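Local coordinates for protein aromatic amino acid aminotransferase I (Candida albicans WO-1, PDB 6HNU) that probably transfers the amino group of aromatic amino acids to 2-oxoglutarate with the help of pyridoxal 5'-phosphate, giving an aromatic oxo-acid and glutamate, at residues B[126-130]-B[131-135]. Numbering follows the deposited sequence.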
loop_
_atom_site.group_PDB
_atom_site.type_symbol
_atom_site.label_atom_id
_atom_site.label_comp_id
_atom_site.label_asym_id
_atom_site.label_seq_id
_atom_site.Cartn_x
_atom_site.Cartn_y
_atom_site.Cartn_z
ATOM N N HIS B 126 -14.927 -9.896 19.714
ATOM C CA HIS B 126 -14.822 -8.568 20.362
ATOM C C HIS B 126 -16.188 -8.019 20.752
ATOM O O HIS B 126 -16.203 -7.052 21.532
ATOM C CB HIS B 126 -14.064 -7.579 19.471
ATOM C CG HIS B 126 -12.684 -8.042 19.165
ATOM N ND1 HIS B 126 -11.695 -8.117 20.147
ATOM C CD2 HIS B 126 -12.161 -8.590 18.048
ATOM C CE1 HIS B 126 -10.591 -8.596 19.594
ATOM N NE2 HIS B 126 -10.853 -8.891 18.286
ATOM N N LYS B 127 -17.283 -8.566 20.214
ATOM C CA LYS B 127 -18.662 -8.149 20.589
ATOM C C LYS B 127 -18.723 -6.611 20.645
ATOM O O LYS B 127 -18.976 -6.026 21.731
ATOM C CB LYS B 127 -19.007 -8.876 21.898
ATOM C CG LYS B 127 -20.321 -9.650 21.902
ATOM C CD LYS B 127 -21.439 -9.005 21.079
ATOM C CE LYS B 127 -22.803 -9.648 21.247
ATOM N NZ LYS B 127 -23.455 -9.230 22.512
ATOM N N VAL B 128 -18.472 -5.930 19.520
ATOM C CA VAL B 128 -18.327 -4.444 19.497
ATOM C C VAL B 128 -19.614 -3.835 20.050
ATOM O O VAL B 128 -20.707 -4.199 19.600
ATOM C CB VAL B 128 -18.007 -3.910 18.084
ATOM C CG1 VAL B 128 -17.756 -2.406 18.085
ATOM C CG2 VAL B 128 -16.822 -4.652 17.470
ATOM N N PRO B 129 -19.543 -2.992 21.102
ATOM C CA PRO B 129 -20.725 -2.693 21.919
ATOM C C PRO B 129 -21.515 -1.440 21.549
ATOM O O PRO B 129 -22.335 -1.045 22.306
ATOM C CB PRO B 129 -20.081 -2.495 23.287
ATOM C CG PRO B 129 -18.815 -1.737 22.948
ATOM C CD PRO B 129 -18.312 -2.477 21.729
ATOM N N TYR B 130 -21.272 -0.872 20.378
ATOM C CA TYR B 130 -22.121 0.179 19.752
ATOM C C TYR B 130 -22.561 -0.323 18.379
ATOM O O TYR B 130 -22.030 -1.340 17.860
ATOM C CB TYR B 130 -21.396 1.523 19.693
ATOM C CG TYR B 130 -20.127 1.512 18.877
ATOM C CD1 TYR B 130 -18.931 1.054 19.408
ATOM C CD2 TYR B 130 -20.143 1.940 17.568
ATOM C CE1 TYR B 130 -17.785 1.020 18.637
ATOM C CE2 TYR B 130 -19.003 1.940 16.787
ATOM C CZ TYR B 130 -17.819 1.476 17.333
ATOM O OH TYR B 130 -16.685 1.478 16.589
ATOM N N GLU B 131 -23.533 0.365 17.796
ATOM C CA GLU B 131 -24.307 -0.152 16.654
ATOM C C GLU B 131 -23.532 0.121 15.355
ATOM O O GLU B 131 -23.457 -0.809 14.522
ATOM C CB GLU B 131 -25.690 0.517 16.696
ATOM C CG GLU B 131 -26.625 0.089 15.586
ATOM C CD GLU B 131 -26.969 -1.388 15.615
ATOM O OE1 GLU B 131 -26.966 -1.992 16.729
ATOM O OE2 GLU B 131 -27.216 -1.939 14.521
ATOM N N ASN B 132 -22.991 1.335 15.193
ATOM C CA ASN B 132 -22.521 1.888 13.889
ATOM C C ASN B 132 -21.002 1.667 13.764
ATOM O O ASN B 132 -20.249 2.627 13.537
ATOM C CB ASN B 132 -22.899 3.366 13.711
ATOM C CG ASN B 132 -22.556 4.274 14.875
ATOM O OD1 ASN B 132 -22.626 3.881 16.050
ATOM N ND2 ASN B 132 -22.228 5.514 14.552
ATOM N N TRP B 133 -20.586 0.415 13.863
ATOM C CA TRP B 133 -19.169 -0.008 13.725
ATOM C C TRP B 133 -19.012 -0.690 12.375
ATOM O O TRP B 133 -20.034 -1.168 11.753
ATOM C CB TRP B 133 -18.711 -0.913 14.872
ATOM C CG TRP B 133 -19.276 -2.299 14.836
ATOM C CD1 TRP B 133 -20.512 -2.658 15.289
ATOM C CD2 TRP B 133 -18.675 -3.501 14.311
ATOM N NE1 TRP B 133 -20.708 -3.999 15.113
ATOM C CE2 TRP B 133 -19.622 -4.543 14.482
ATOM C CE3 TRP B 133 -17.441 -3.819 13.724
ATOM C CZ2 TRP B 133 -19.359 -5.870 14.117
ATOM C CZ3 TRP B 133 -17.189 -5.121 13.343
ATOM C CH2 TRP B 133 -18.129 -6.134 13.556
ATOM N N ASP B 134 -17.786 -0.714 11.889
ATOM C CA ASP B 134 -17.497 -1.375 10.606
ATOM C C ASP B 134 -16.043 -1.830 10.583
ATOM O O ASP B 134 -15.300 -1.564 11.546
ATOM C CB ASP B 134 -17.833 -0.472 9.422
ATOM C CG ASP B 134 -18.343 -1.249 8.212
ATOM O OD1 ASP B 134 -18.624 -2.481 8.335
ATOM O OD2 ASP B 134 -18.442 -0.631 7.170
ATOM N N VAL B 135 -15.733 -2.557 9.520
ATOM C CA VAL B 135 -14.356 -2.946 9.152
ATOM C C VAL B 135 -14.112 -2.500 7.714
ATOM O O VAL B 135 -15.020 -2.606 6.864
ATOM C CB VAL B 135 -14.168 -4.453 9.339
ATOM C CG1 VAL B 135 -14.371 -4.838 10.787
ATOM C CG2 VAL B 135 -15.107 -5.243 8.470
#
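Val128 and Tyr130 both pack against Trp133 in the turn that links helix 112-126 to strand 133-138, one of the two outermost strands within this chain of the large mixed sheet of the pyridoxal-phosphate-dependent aminotransferase fold. Lys127 leaves the helix with positive phi, and Trp133 opens the strand five residues after Val128. The valine contact is a CH-pi interaction: Val128 CB stands 3.8 Å from the centroid of the five-membered indole ring and only 5° off its normal, so it lies squarely over the face. Trp133, with CG between its backbone N and carbonyl carbon, presents this face to the valine. The two methyls divide the same face between them. With CG1 anti to the backbone N of Val128, that branch sits 3.6 Å from Trp133 CG, while CG2 lies over the centre of the whole indole, 3.8 Å from Trp133 CD2. Tyr130 meets the tryptophan differently. The indole edge is turned toward the phenol face in a T-shaped pair, with planes at 79° and centroids 6.0 Å apart, and the nearest side-chain approach is at the root of the indole, where Tyr130 CE2 is 3.4 Å from Trp133 CB. From the preceding helix, Lys119 makes a cation-pi contact with Trp133, and Val312 on the adjoining strand 309-314 touches the side chain of Trp133. In the sequence between the two aromatics, Asn132 centres an inverse gamma turn, whose Trp133 N to Glu131 O hydrogen bond is weak at 3.2 Å, and its side-chain oxygen accepts a hydrogen bond from Ala9 N in the N-terminal segment. That same Asn132 OD1 reaches the edge of the phenol near its plane, 3.5 Å from Tyr130 CD2, with the amide plane turned 86° from the ring.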